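Local coordinates for protein triacylglycerol lipase (Clostridium botulinum, PDB 5AH1) that hydrolyses synthetic polyesters and, as its lipase class implies, probably triacylglycerol esters, on a zinc-binding alpha/beta-hydrolase fold, at residues A[55-61]-A[433-439]; A[121-126]-A[268-273]; A[136-140]-A[163-168]; A[332-336]-A[381-385]. One frame throughout, in Å; residues are numbered along the deposited sequence. Where two conformers were deposited one is given.

Contact 1. Residues A[55-61]-A[433-439]; sequences MPPLKFP and FGNVKDW
W439 is packed between two side chains of 55-61. Over one face of its five-membered ring sits L58 CD2, 3.8 Å from the ring centroid and 24° off the normal, a CH-pi contact. Over the opposite face comes F60, whose edge is turned to the indole in an edge-to-face pair with planes at 64°; F60 CD1 approaches W439 CE2 to 3.7 Å. The indole lies between them because CG is anti to the backbone N (chi1 -172°). W331 and Y443 extend this aromatic cluster.

Polar bonds fix the other half. N435 donates from ND2 to M55 O at 3.0 Å, nearly straight and in its own amide plane, while N435 O accepts from L58 N at 2.9 Å. M55 is looser: its CE lies 3.8 Å from F433 O. The solvent side is marked by the exposed P56, P57 and K59 and by water: one molecule bridges P56 O and N435 N, and another joins K59 O to W439 NE1, 3.0 Å from the latter.

V436 takes the N-cap position of helix 437-448, and the contacts with N435 and W439 lay 55-61 along the start of this last helix of an alpha/beta-hydrolase fold.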
loop_
_atom_site.group_PDB
_atom_site.type_symbol
_atom_site.label_atom_id
_atom_site.label_comp_id
_atom_site.label_asym_id
_atom_site.label_seq_id
_atom_site.Cartn_x
_atom_site.Cartn_y
_atom_site.Cartn_z
ATOM N N MET A 55 -5.240 -5.799 -23.838
ATOM C CA MET A 55 -4.208 -4.789 -23.636
ATOM C C MET A 55 -2.822 -5.448 -23.636
ATOM O O MET A 55 -2.699 -6.641 -23.358
ATOM C CB MET A 55 -4.439 -4.041 -22.315
ATOM C CG MET A 55 -5.805 -3.394 -22.198
ATOM S SD MET A 55 -6.040 -2.522 -20.635
ATOM C CE MET A 55 -4.983 -1.106 -20.873
ATOM N N PRO A 56 -1.773 -4.681 -23.966
ATOM C CA PRO A 56 -0.425 -5.264 -23.988
ATOM C C PRO A 56 -0.020 -5.740 -22.602
ATOM O O PRO A 56 -0.154 -4.988 -21.645
ATOM C CB PRO A 56 0.464 -4.093 -24.420
ATOM C CG PRO A 56 -0.458 -3.116 -25.063
ATOM C CD PRO A 56 -1.766 -3.266 -24.373
ATOM N N PRO A 57 0.454 -6.980 -22.480
ATOM C CA PRO A 57 0.835 -7.420 -21.137
ATOM C C PRO A 57 2.083 -6.718 -20.610
ATOM O O PRO A 57 3.045 -6.486 -21.334
ATOM C CB PRO A 57 1.104 -8.916 -21.318
ATOM C CG PRO A 57 1.403 -9.083 -22.757
ATOM C CD PRO A 57 0.616 -8.044 -23.483
ATOM N N LEU A 58 2.062 -6.380 -19.327
ATOM C CA LEU A 58 3.247 -5.844 -18.683
ATOM C C LEU A 58 4.286 -6.951 -18.624
ATOM O O LEU A 58 3.961 -8.083 -18.280
ATOM C CB LEU A 58 2.912 -5.354 -17.271
ATOM C CG LEU A 58 3.940 -4.422 -16.633
ATOM C CD1 LEU A 58 3.979 -3.085 -17.366
ATOM C CD2 LEU A 58 3.617 -4.206 -15.155
ATOM N N LYS A 59 5.530 -6.623 -18.955
ATOM C CA LYS A 59 6.607 -7.606 -18.985
ATOM C C LYS A 59 7.500 -7.532 -17.760
ATOM O O LYS A 59 8.067 -6.475 -17.436
ATOM C CB LYS A 59 7.441 -7.424 -20.247
ATOM C CG LYS A 59 6.641 -7.608 -21.517
ATOM C CD LYS A 59 7.505 -7.403 -22.747
ATOM C CE LYS A 59 6.739 -7.687 -24.033
ATOM N NZ LYS A 59 7.677 -7.929 -25.173
ATOM N N PHE A 60 7.636 -8.665 -17.078
ATOM C CA PHE A 60 8.507 -8.714 -15.922
ATOM C C PHE A 60 9.941 -8.573 -16.455
ATOM O O PHE A 60 10.300 -9.216 -17.435
ATOM C CB PHE A 60 8.296 -10.001 -15.133
ATOM C CG PHE A 60 8.999 -10.003 -13.829
ATOM C CD1 PHE A 60 8.429 -9.366 -12.736
ATOM C CD2 PHE A 60 10.243 -10.594 -13.684
ATOM C CE1 PHE A 60 9.085 -9.309 -11.522
ATOM C CE2 PHE A 60 10.906 -10.548 -12.466
ATOM C CZ PHE A 60 10.318 -9.917 -11.384
ATOM N N PRO A 61 10.757 -7.708 -15.844
ATOM C CA PRO A 61 11.966 -7.253 -16.553
ATOM C C PRO A 61 13.214 -8.124 -16.436
ATOM O O PRO A 61 14.117 -7.932 -17.238
ATOM C CB PRO A 61 12.239 -5.896 -15.914
ATOM C CG PRO A 61 11.737 -6.067 -14.526
ATOM C CD PRO A 61 10.484 -6.875 -14.657
ATOM N N PHE A 433 -5.907 0.521 -14.849
ATOM C CA PHE A 433 -6.350 -0.493 -15.811
ATOM C C PHE A 433 -5.145 -0.989 -16.596
ATOM O O PHE A 433 -4.448 -0.211 -17.241
ATOM C CB PHE A 433 -7.387 0.125 -16.750
ATOM C CG PHE A 433 -8.606 0.633 -16.035
ATOM C CD1 PHE A 433 -9.546 -0.255 -15.526
ATOM C CD2 PHE A 433 -8.803 1.989 -15.851
ATOM C CE1 PHE A 433 -10.659 0.201 -14.853
ATOM C CE2 PHE A 433 -9.921 2.450 -15.186
ATOM C CZ PHE A 433 -10.847 1.548 -14.681
ATOM N N GLY A 434 -4.906 -2.294 -16.537
ATOM C CA GLY A 434 -3.792 -2.880 -17.256
ATOM C C GLY A 434 -3.814 -4.388 -17.191
ATOM O O GLY A 434 -4.409 -4.985 -16.289
ATOM N N ASN A 435 -3.164 -4.991 -18.180
ATOM C CA ASN A 435 -2.995 -6.428 -18.264
ATOM C C ASN A 435 -1.699 -6.781 -17.560
ATOM O O ASN A 435 -0.616 -6.572 -18.112
ATOM C CB ASN A 435 -2.955 -6.816 -19.742
ATOM C CG ASN A 435 -2.785 -8.305 -19.969
ATOM O OD1 ASN A 435 -2.731 -9.100 -19.029
ATOM N ND2 ASN A 435 -2.714 -8.692 -21.236
ATOM N N VAL A 436 -1.806 -7.268 -16.323
ATOM C CA VAL A 436 -0.641 -7.457 -15.455
ATOM C C VAL A 436 -0.474 -8.876 -14.901
ATOM O O VAL A 436 0.472 -9.134 -14.154
ATOM C CB VAL A 436 -0.668 -6.457 -14.270
ATOM C CG1 VAL A 436 -0.595 -5.025 -14.785
ATOM C CG2 VAL A 436 -1.894 -6.655 -13.372
ATOM N N LYS A 437 -1.352 -9.807 -15.276
ATOM C CA LYS A 437 -1.351 -11.107 -14.603
ATOM C C LYS A 437 -0.039 -11.863 -14.833
ATOM O O LYS A 437 0.504 -12.480 -13.915
ATOM C CB LYS A 437 -2.575 -11.946 -14.985
ATOM C CG LYS A 437 -2.635 -12.376 -16.433
ATOM C CD LYS A 437 -3.970 -13.041 -16.737
ATOM C CE LYS A 437 -4.066 -13.460 -18.194
ATOM N NZ LYS A 437 -5.396 -14.052 -18.527
ATOM N N ASP A 438 0.495 -11.799 -16.044
ATOM C CA ASP A 438 1.748 -12.500 -16.332
ATOM C C ASP A 438 2.919 -11.924 -15.541
ATOM O O ASP A 438 3.796 -12.651 -15.092
ATOM C CB ASP A 438 2.034 -12.478 -17.832
ATOM C CG ASP A 438 1.047 -13.321 -18.612
ATOM O OD1 ASP A 438 0.861 -14.498 -18.238
ATOM O OD2 ASP A 438 0.446 -12.803 -19.578
ATOM N N TRP A 439 2.914 -10.611 -15.346
ATOM C CA TRP A 439 3.937 -9.960 -14.539
ATOM C C TRP A 439 3.928 -10.533 -13.124
ATOM O O TRP A 439 4.985 -10.904 -12.579
ATOM C CB TRP A 439 3.709 -8.452 -14.533
ATOM C CG TRP A 439 4.810 -7.620 -13.892
ATOM C CD1 TRP A 439 5.780 -6.922 -14.538
ATOM C CD2 TRP A 439 4.996 -7.352 -12.487
ATOM N NE1 TRP A 439 6.582 -6.265 -13.637
ATOM C CE2 TRP A 439 6.123 -6.513 -12.371
ATOM C CE3 TRP A 439 4.329 -7.746 -11.323
ATOM C CZ2 TRP A 439 6.608 -6.077 -11.139
ATOM C CZ3 TRP A 439 4.808 -7.309 -10.105
ATOM C CH2 TRP A 439 5.938 -6.482 -10.018
HETATM O O HOH W 1 -1.798 -3.402 -20.111
HETATM O O HOH W 2 1.553 -8.947 -17.301
HETATM O O HOH W 3 7.980 -4.287 -15.362
#

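Contact 2. Residues A[121-126]-A[268-273]; sequences TVGPVS and DLKLDQ
K270 reaches along 121-126 with its whole aliphatic chain. CB, directed at the other segment, lies 4.1 Å from P124 CD, and CG keeps the same neighbour. CD passes the carbonyl of V122, and CE meets the methyl CG2 of T121 at 4.0 Å, the two side chains crossing at about a right angle. A bend at the last torsion (chi4 66°) turns NZ back to D268 O, a 2.9 Å bond with the donor tilted 24° from the carbonyl plane. NZ also donates to a water bonded to V122 O and forms a salt bridge with E93, so three oxygens hold the buried ammonium.

The D268 carboxylate starts an Asx turn, OD1 accepting from K270 N. In the alpha/beta-hydrolase fold this contact joins the loop after strand 117-120, an outermost strand of the parallel sheet, to the loop between helices 242-257 and 284-292.

P124 sets CD against L269 O at 3.3 Å, and V125 CG2 touches L271 CD1 at 3.9 Å. Water supplies the polar links: one molecule bridges V125 N and L269 O, joined by S126 OG in the conformer described, and another donates to K270 O. Q273 NE2 is hydrogen-bonded to OD2 of D130, a zinc ligand of this structure, which places Q273 in the second shell of the metal.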
loop_
_atom_site.group_PDB
_atom_site.type_symbol
_atom_site.label_atom_id
_atom_site.label_comp_id
_atom_site.label_asym_id
_atom_site.label_seq_id
_atom_site.Cartn_x
_atom_site.Cartn_y
_atom_site.Cartn_z
ATOM N N THR A 121 -6.832 -8.024 4.137
ATOM C CA THR A 121 -7.580 -6.778 4.062
ATOM C C THR A 121 -7.493 -6.063 5.404
ATOM O O THR A 121 -7.728 -6.676 6.451
ATOM C CB THR A 121 -9.013 -7.050 3.609
ATOM O OG1 THR A 121 -8.929 -7.620 2.288
ATOM C CG2 THR A 121 -9.837 -5.776 3.583
ATOM N N VAL A 122 -7.111 -4.789 5.362
ATOM C CA VAL A 122 -6.901 -3.973 6.546
ATOM C C VAL A 122 -7.613 -2.621 6.387
ATOM O O VAL A 122 -8.240 -2.374 5.358
ATOM C CB VAL A 122 -5.387 -3.798 6.828
ATOM C CG1 VAL A 122 -4.723 -5.167 7.050
ATOM C CG2 VAL A 122 -4.688 -3.036 5.699
ATOM N N GLY A 123 -7.543 -1.751 7.400
ATOM C CA GLY A 123 -8.286 -0.513 7.354
ATOM C C GLY A 123 -7.849 0.350 6.178
ATOM O O GLY A 123 -6.641 0.593 6.003
ATOM N N PRO A 124 -8.802 0.818 5.360
ATOM C CA PRO A 124 -8.426 1.590 4.172
ATOM C C PRO A 124 -7.828 2.972 4.485
ATOM O O PRO A 124 -7.099 3.515 3.649
ATOM C CB PRO A 124 -9.741 1.716 3.398
ATOM C CG PRO A 124 -10.802 1.551 4.429
ATOM C CD PRO A 124 -10.252 0.557 5.402
ATOM N N VAL A 125 -8.165 3.565 5.630
ATOM C CA VAL A 125 -7.687 4.909 5.943
ATOM C C VAL A 125 -7.073 5.028 7.337
ATOM O O VAL A 125 -6.857 6.127 7.832
ATOM C CB VAL A 125 -8.840 5.937 5.775
ATOM C CG1 VAL A 125 -9.364 5.948 4.333
ATOM C CG2 VAL A 125 -9.994 5.673 6.746
ATOM N N SER A 126 -6.781 3.890 7.949
ATOM C CA SER A 126 -6.158 3.865 9.263
ATOM C C SER A 126 -4.639 4.018 9.190
ATOM O O SER A 126 -4.036 3.950 8.115
ATOM C CB SER A 126 -6.562 2.601 10.009
ATOM O OG SER A 126 -7.970 2.607 10.209
ATOM N N ASP A 268 -16.729 -0.838 3.544
ATOM C CA ASP A 268 -16.705 -0.545 4.976
ATOM C C ASP A 268 -15.364 0.134 5.234
ATOM O O ASP A 268 -14.325 -0.360 4.798
ATOM C CB ASP A 268 -16.835 -1.890 5.713
ATOM C CG ASP A 268 -16.750 -1.796 7.241
ATOM O OD1 ASP A 268 -16.471 -0.724 7.820
ATOM O OD2 ASP A 268 -16.974 -2.862 7.873
ATOM N N LEU A 269 -15.381 1.291 5.883
ATOM C CA LEU A 269 -14.143 2.032 6.169
ATOM C C LEU A 269 -13.395 1.500 7.391
ATOM O O LEU A 269 -12.256 1.888 7.633
ATOM C CB LEU A 269 -14.412 3.520 6.336
ATOM C CG LEU A 269 -15.045 4.185 5.118
ATOM C CD1 LEU A 269 -15.452 5.610 5.449
ATOM C CD2 LEU A 269 -14.109 4.150 3.917
ATOM N N LYS A 270 -14.024 0.602 8.145
ATOM C CA LYS A 270 -13.345 -0.172 9.188
ATOM C C LYS A 270 -12.704 0.698 10.269
ATOM O O LYS A 270 -11.653 0.356 10.810
ATOM C CB LYS A 270 -12.319 -1.129 8.560
ATOM C CG LYS A 270 -12.886 -1.898 7.370
ATOM C CD LYS A 270 -11.970 -3.006 6.824
ATOM C CE LYS A 270 -12.625 -3.713 5.652
ATOM N NZ LYS A 270 -12.793 -2.856 4.466
ATOM N N LEU A 271 -13.391 1.777 10.645
ATOM C CA LEU A 271 -12.920 2.683 11.691
ATOM C C LEU A 271 -13.554 2.352 13.052
ATOM O O LEU A 271 -13.782 3.241 13.867
ATOM C CB LEU A 271 -13.182 4.138 11.269
ATOM C CG LEU A 271 -12.290 4.578 10.097
ATOM C CD1 LEU A 271 -12.825 5.843 9.465
ATOM C CD2 LEU A 271 -10.837 4.758 10.515
ATOM N N ASP A 272 -13.798 1.069 13.281
ATOM C CA ASP A 272 -14.375 0.563 14.522
ATOM C C ASP A 272 -13.655 1.103 15.759
ATOM O O ASP A 272 -14.291 1.426 16.765
ATOM C CB ASP A 272 -14.301 -0.969 14.578
ATOM C CG ASP A 272 -14.962 -1.658 13.400
ATOM O OD1 ASP A 272 -14.863 -1.175 12.256
ATOM O OD2 ASP A 272 -15.562 -2.726 13.638
ATOM N N GLN A 273 -12.330 1.177 15.690
ATOM C CA GLN A 273 -11.532 1.495 16.868
ATOM C C GLN A 273 -11.744 2.925 17.333
ATOM O O GLN A 273 -11.519 3.232 18.490
ATOM C CB GLN A 273 -10.041 1.182 16.653
ATOM C CG GLN A 273 -9.249 2.177 15.802
ATOM C CD GLN A 273 -9.408 1.953 14.318
ATOM O OE1 GLN A 273 -10.494 1.646 13.819
ATOM N NE2 GLN A 273 -8.312 2.108 13.592
HETATM O O HOH W 4 -10.246 -2.352 3.461
HETATM O O HOH W 5 -9.555 2.462 7.904
HETATM O O HOH W 6 -8.847 0.318 10.695
#

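Contact 3. Residues A[136-140]-A[163-168]; sequences YAYIV and YPGIYK
The last turn of helix 128-140 is met here by the loop that leaves the two-stranded antiparallel sheet 142-145/159-163, a feature added to the parallel sheet of the alpha/beta-hydrolase core. The evidence is in the backbone: carbonyls near the helix end accept from the loop. I166 N donates to Y138 O at 3.0 Å with a rather bent N-H...O angle of 142°, and Y167 N donates to I139 O in the carbonyl plane, on a lone pair. Y138 O is gripped further by a water that also accepts from G165 N, and G165 CA adds a CA-H...O contact of 3.3 Å to the same Y138 O.

Y163 meets the CD2/CE2 side of the Y138 ring and I166 its CD1/CE1 side. With CG anti to the backbone N (chi1 -158°), the ring is carried between the two. Its CD2 stands over one face of the Y163 ring, offset toward the rim and 3.5 Å from Y163 CD1; the two planes meet obliquely at 57°. In the conformer described, I166 CG2 comes within 3.6 Å of Y138 CE1. A137 CB lies at the edge of the Y163 ring, near its plane. A120 of strand 117-120 also touches Y138, and V144 touches both A137 and Y163.

At the other end a second water donates to both V140 O and K168 O, and K168 CG rests 3.4 Å from V140 O. Bent at its last two torsions, the K168 chain folds back over its own loop, where NZ donates to P164 O and, at 2.9 Å, to G165 O.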
loop_
_atom_site.group_PDB
_atom_site.type_symbol
_atom_site.label_atom_id
_atom_site.label_comp_id
_atom_site.label_asym_id
_atom_site.label_seq_id
_atom_site.Cartn_x
_atom_site.Cartn_y
_atom_site.Cartn_z
ATOM N N TYR A 136 -1.677 -8.619 11.132
ATOM C CA TYR A 136 -1.330 -9.721 12.019
ATOM C C TYR A 136 -2.538 -10.613 12.314
ATOM O O TYR A 136 -2.498 -11.827 12.093
ATOM C CB TYR A 136 -0.697 -9.171 13.306
ATOM C CG TYR A 136 -0.452 -10.223 14.350
ATOM C CD1 TYR A 136 0.685 -11.016 14.325
ATOM C CD2 TYR A 136 -1.363 -10.427 15.368
ATOM C CE1 TYR A 136 0.892 -11.995 15.281
ATOM C CE2 TYR A 136 -1.170 -11.403 16.321
ATOM C CZ TYR A 136 -0.042 -12.195 16.268
ATOM O OH TYR A 136 0.157 -13.160 17.228
ATOM N N ALA A 137 -3.631 -10.012 12.750
ATOM C CA ALA A 137 -4.826 -10.785 13.075
ATOM C C ALA A 137 -5.448 -11.414 11.841
ATOM O O ALA A 137 -5.994 -12.522 11.915
ATOM C CB ALA A 137 -5.833 -9.910 13.784
ATOM N N TYR A 138 -5.391 -10.717 10.712
ATOM C CA TYR A 138 -5.975 -11.233 9.479
ATOM C C TYR A 138 -5.280 -12.520 9.055
ATOM O O TYR A 138 -5.909 -13.432 8.506
ATOM C CB TYR A 138 -5.900 -10.195 8.344
ATOM C CG TYR A 138 -6.925 -10.454 7.280
ATOM C CD1 TYR A 138 -6.677 -11.353 6.260
ATOM C CD2 TYR A 138 -8.187 -9.884 7.350
ATOM C CE1 TYR A 138 -7.631 -11.639 5.307
ATOM C CE2 TYR A 138 -9.150 -10.172 6.405
ATOM C CZ TYR A 138 -8.862 -11.047 5.385
ATOM O OH TYR A 138 -9.826 -11.358 4.452
ATOM N N ILE A 139 -3.972 -12.586 9.303
ATOM C CA ILE A 139 -3.190 -13.766 8.946
ATOM C C ILE A 139 -3.331 -14.903 9.960
ATOM O O ILE A 139 -3.648 -16.039 9.582
ATOM C CB ILE A 139 -1.684 -13.381 8.778
ATOM C CG1 ILE A 139 -1.502 -12.431 7.587
ATOM C CG2 ILE A 139 -0.815 -14.616 8.580
ATOM C CD1 ILE A 139 -0.127 -11.787 7.500
ATOM N N VAL A 140 -3.079 -14.590 11.224
ATOM C CA VAL A 140 -3.061 -15.561 12.309
ATOM C C VAL A 140 -4.470 -16.000 12.730
ATOM O O VAL A 140 -4.696 -17.149 13.125
ATOM C CB VAL A 140 -2.295 -14.978 13.523
ATOM C CG1 VAL A 140 -2.330 -15.931 14.701
ATOM C CG2 VAL A 140 -0.855 -14.665 13.137
ATOM N N TYR A 163 -11.109 -11.781 13.018
ATOM C CA TYR A 163 -10.884 -12.442 11.737
ATOM C C TYR A 163 -10.631 -13.926 11.911
ATOM O O TYR A 163 -10.113 -14.354 12.943
ATOM C CB TYR A 163 -9.661 -11.848 11.057
ATOM C CG TYR A 163 -9.810 -10.397 10.709
ATOM C CD1 TYR A 163 -10.704 -9.988 9.731
ATOM C CD2 TYR A 163 -9.026 -9.434 11.328
ATOM C CE1 TYR A 163 -10.834 -8.658 9.401
ATOM C CE2 TYR A 163 -9.139 -8.113 10.994
ATOM C CZ TYR A 163 -10.044 -7.731 10.037
ATOM O OH TYR A 163 -10.129 -6.402 9.716
ATOM N N PRO A 164 -10.972 -14.724 10.890
ATOM C CA PRO A 164 -10.736 -16.170 10.994
ATOM C C PRO A 164 -9.262 -16.592 10.849
ATOM O O PRO A 164 -8.850 -17.583 11.452
ATOM C CB PRO A 164 -11.608 -16.750 9.868
ATOM C CG PRO A 164 -11.736 -15.641 8.877
ATOM C CD PRO A 164 -11.756 -14.373 9.694
ATOM N N GLY A 165 -8.481 -15.844 10.078
ATOM C CA GLY A 165 -7.092 -16.197 9.827
ATOM C C GLY A 165 -6.952 -16.864 8.480
ATOM O O GLY A 165 -7.615 -17.873 8.233
ATOM N N ILE A 166 -6.124 -16.306 7.601
ATOM C CA ILE A 166 -5.931 -16.881 6.261
ATOM C C ILE A 166 -4.680 -17.738 6.136
ATOM O O ILE A 166 -4.545 -18.490 5.178
ATOM C CB ILE A 166 -5.870 -15.814 5.148
ATOM C CG1 ILE A 166 -4.816 -14.754 5.489
ATOM C CG2 ILE A 166 -7.259 -15.224 4.911
ATOM C CD1 ILE A 166 -4.489 -13.801 4.381
ATOM N N TYR A 167 -3.757 -17.635 7.089
ATOM C CA TYR A 167 -2.569 -18.500 7.059
ATOM C C TYR A 167 -2.161 -18.789 8.490
ATOM O O TYR A 167 -1.129 -18.328 8.979
ATOM C CB TYR A 167 -1.423 -17.908 6.222
ATOM C CG TYR A 167 -0.374 -18.923 5.815
ATOM C CD1 TYR A 167 -0.693 -19.997 4.979
ATOM C CD2 TYR A 167 0.942 -18.802 6.250
ATOM C CE1 TYR A 167 0.264 -20.922 4.609
ATOM C CE2 TYR A 167 1.908 -19.729 5.877
ATOM C CZ TYR A 167 1.561 -20.794 5.060
ATOM O OH TYR A 167 2.509 -21.718 4.674
ATOM N N LYS A 168 -3.002 -19.572 9.158
ATOM C CA LYS A 168 -2.944 -19.703 10.602
ATOM C C LYS A 168 -1.685 -20.389 11.110
ATOM O O LYS A 168 -1.317 -20.210 12.274
ATOM C CB LYS A 168 -4.177 -20.449 11.110
ATOM C CG LYS A 168 -5.478 -19.660 10.992
ATOM C CD LYS A 168 -6.638 -20.393 11.689
ATOM C CE LYS A 168 -7.549 -21.092 10.698
ATOM N NZ LYS A 168 -8.306 -20.134 9.833
HETATM O O HOH W 7 -8.731 -13.723 8.242
HETATM O O HOH W 8 -3.069 -19.141 14.254
#

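Contact 4. Residues A[332-336]-A[381-385]; sequences TTQAT and FPNDG
T333 and D384 meet through a 2.7 Å hydrogen bond: T333 OG1 donates to D384 OD2, which uses the anti lone pair, the one turned away from OD1. Further along, the backbones are joined by A335 N, which donates to N383 O at 3.0 Å and almost straight (177°). N383 N in turn donates to T336 OG1 over 3.0 Å. That hydroxyl is placed for it by chi1 56°, which sets OG1 between the backbone N and the carbonyl carbon, while the methyl CG2 lies against the N383 amide, 3.6 Å from OD1.

In the next shell, each group is held by neighbours. D384 OD2 is also hydrogen-bonded to H426 ND1, and OD1 takes the backbone N of V386 and V387, so the buried carboxylate has partners at both oxygens. An Asp bonded to a His in this fold is consistent with the acid of a Ser-His-Asp triad; the carboxylate also lies close to the presumed GxSxG nucleophile elbow around S182, though not in contact with it. T333 OG1 is further bonded to S228. The N383 amide is locked within its own loop: OD1 accepts from G385 N at 2.8 Å, an Asx turn, and ND2 donates to F381 O and also to A360 O. Q334 spans its own segment, NE2 donating to T336 O, while R420 bonds its OE1.

Outward, T336 and P382 touch S345 of strand 345-347, T336 and N383 abut helix 357-363 through A360 and M363, and 332-336 itself links strand 327-331 of the parallel sheet to strand 336-338.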
loop_
_atom_site.group_PDB
_atom_site.type_symbol
_atom_site.label_atom_id
_atom_site.label_comp_id
_atom_site.label_asym_id
_atom_site.label_seq_id
_atom_site.Cartn_x
_atom_site.Cartn_y
_atom_site.Cartn_z
ATOM N N THR A 332 8.944 0.927 -8.549
ATOM C CA THR A 332 8.576 2.322 -8.759
ATOM C C THR A 332 7.766 2.436 -10.051
ATOM O O THR A 332 8.199 1.936 -11.101
ATOM C CB THR A 332 9.847 3.200 -8.889
ATOM O OG1 THR A 332 10.596 3.141 -7.666
ATOM C CG2 THR A 332 9.482 4.649 -9.201
ATOM N N THR A 333 6.593 3.053 -9.951
ATOM C CA THR A 333 5.780 3.391 -11.109
ATOM C C THR A 333 5.939 4.868 -11.433
ATOM O O THR A 333 6.082 5.699 -10.526
ATOM C CB THR A 333 4.291 3.047 -10.859
ATOM O OG1 THR A 333 3.951 3.292 -9.483
ATOM C CG2 THR A 333 4.019 1.586 -11.160
ATOM N N GLN A 334 5.881 5.195 -12.722
ATOM C CA GLN A 334 5.959 6.579 -13.194
ATOM C C GLN A 334 5.020 6.762 -14.374
ATOM O O GLN A 334 4.968 5.899 -15.245
ATOM C CB GLN A 334 7.384 6.926 -13.624
ATOM C CG GLN A 334 7.482 8.321 -14.233
ATOM C CD GLN A 334 8.884 8.736 -14.568
ATOM O OE1 GLN A 334 9.857 8.049 -14.249
ATOM N NE2 GLN A 334 9.001 9.887 -15.209
ATOM N N ALA A 335 4.300 7.884 -14.405
ATOM C CA ALA A 335 3.447 8.196 -15.547
ATOM C C ALA A 335 3.428 9.700 -15.854
ATOM O O ALA A 335 2.509 10.200 -16.501
ATOM C CB ALA A 335 2.030 7.649 -15.367
ATOM N N THR A 336 4.468 10.404 -15.417
ATOM C CA THR A 336 4.687 11.797 -15.782
ATOM C C THR A 336 5.895 11.971 -16.700
ATOM O O THR A 336 6.756 11.088 -16.819
ATOM C CB THR A 336 4.916 12.681 -14.543
ATOM O OG1 THR A 336 6.006 12.178 -13.776
ATOM C CG2 THR A 336 3.670 12.730 -13.666
ATOM N N PHE A 381 9.355 15.974 -8.185
ATOM C CA PHE A 381 8.282 16.237 -9.130
ATOM C C PHE A 381 7.738 15.005 -9.893
ATOM O O PHE A 381 6.522 14.862 -10.037
ATOM C CB PHE A 381 8.655 17.329 -10.141
ATOM C CG PHE A 381 8.885 18.704 -9.548
ATOM C CD1 PHE A 381 8.515 19.056 -8.254
ATOM C CD2 PHE A 381 9.487 19.671 -10.331
ATOM C CE1 PHE A 381 8.760 20.347 -7.773
ATOM C CE2 PHE A 381 9.730 20.935 -9.862
ATOM C CZ PHE A 381 9.369 21.270 -8.582
ATOM N N PRO A 382 8.616 14.138 -10.428
ATOM C CA PRO A 382 8.073 12.987 -11.166
ATOM C C PRO A 382 7.201 12.112 -10.273
ATOM O O PRO A 382 7.523 11.880 -9.099
ATOM C CB PRO A 382 9.331 12.243 -11.643
ATOM C CG PRO A 382 10.380 13.330 -11.740
ATOM C CD PRO A 382 10.079 14.240 -10.572
ATOM N N ASN A 383 6.115 11.597 -10.833
ATOM C CA ASN A 383 5.189 10.797 -10.035
ATOM C C ASN A 383 4.355 9.858 -10.908
ATOM O O ASN A 383 4.530 9.809 -12.129
ATOM C CB ASN A 383 4.330 11.720 -9.139
ATOM C CG ASN A 383 3.389 12.607 -9.927
ATOM O OD1 ASN A 383 2.326 12.162 -10.371
ATOM N ND2 ASN A 383 3.775 13.871 -10.118
ATOM N N ASP A 384 3.487 9.092 -10.254
ATOM C CA ASP A 384 2.607 8.134 -10.936
ATOM C C ASP A 384 1.133 8.507 -10.799
ATOM O O ASP A 384 0.248 7.674 -11.030
ATOM C CB ASP A 384 2.843 6.705 -10.422
ATOM C CG ASP A 384 2.410 6.517 -8.976
ATOM O OD1 ASP A 384 1.880 7.485 -8.370
ATOM O OD2 ASP A 384 2.629 5.418 -8.428
ATOM N N GLY A 385 0.884 9.759 -10.409
ATOM C CA GLY A 385 -0.457 10.256 -10.154
ATOM C C GLY A 385 -0.802 10.339 -8.676
ATOM O O GLY A 385 -1.701 11.096 -8.283
#

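Overall arrangement
From the N terminus, the chain first reaches 55-61, whose loop closes only at 433-439: contact 1 encloses all the others and ties the N-terminal segment to the start of the last helix. Contact 2 opens at 121-126 and closes at 268-273, tying the loop after strand 117-120 to the loop after helix 242-257. Contact 3, joining the end of helix 128-140 to 163-168, is nested inside it, and the two touch where T121 O lies 3.4 Å from Y138 CD2. Contact 4 follows in series, tying the loop after strand 327-331 to the loop before strand 403-405. None cross. Contacts 2 and 4 lie on opposite sides of the chain's centre, while contact 4 approaches contact 1 to about 7 Å between nearest atoms.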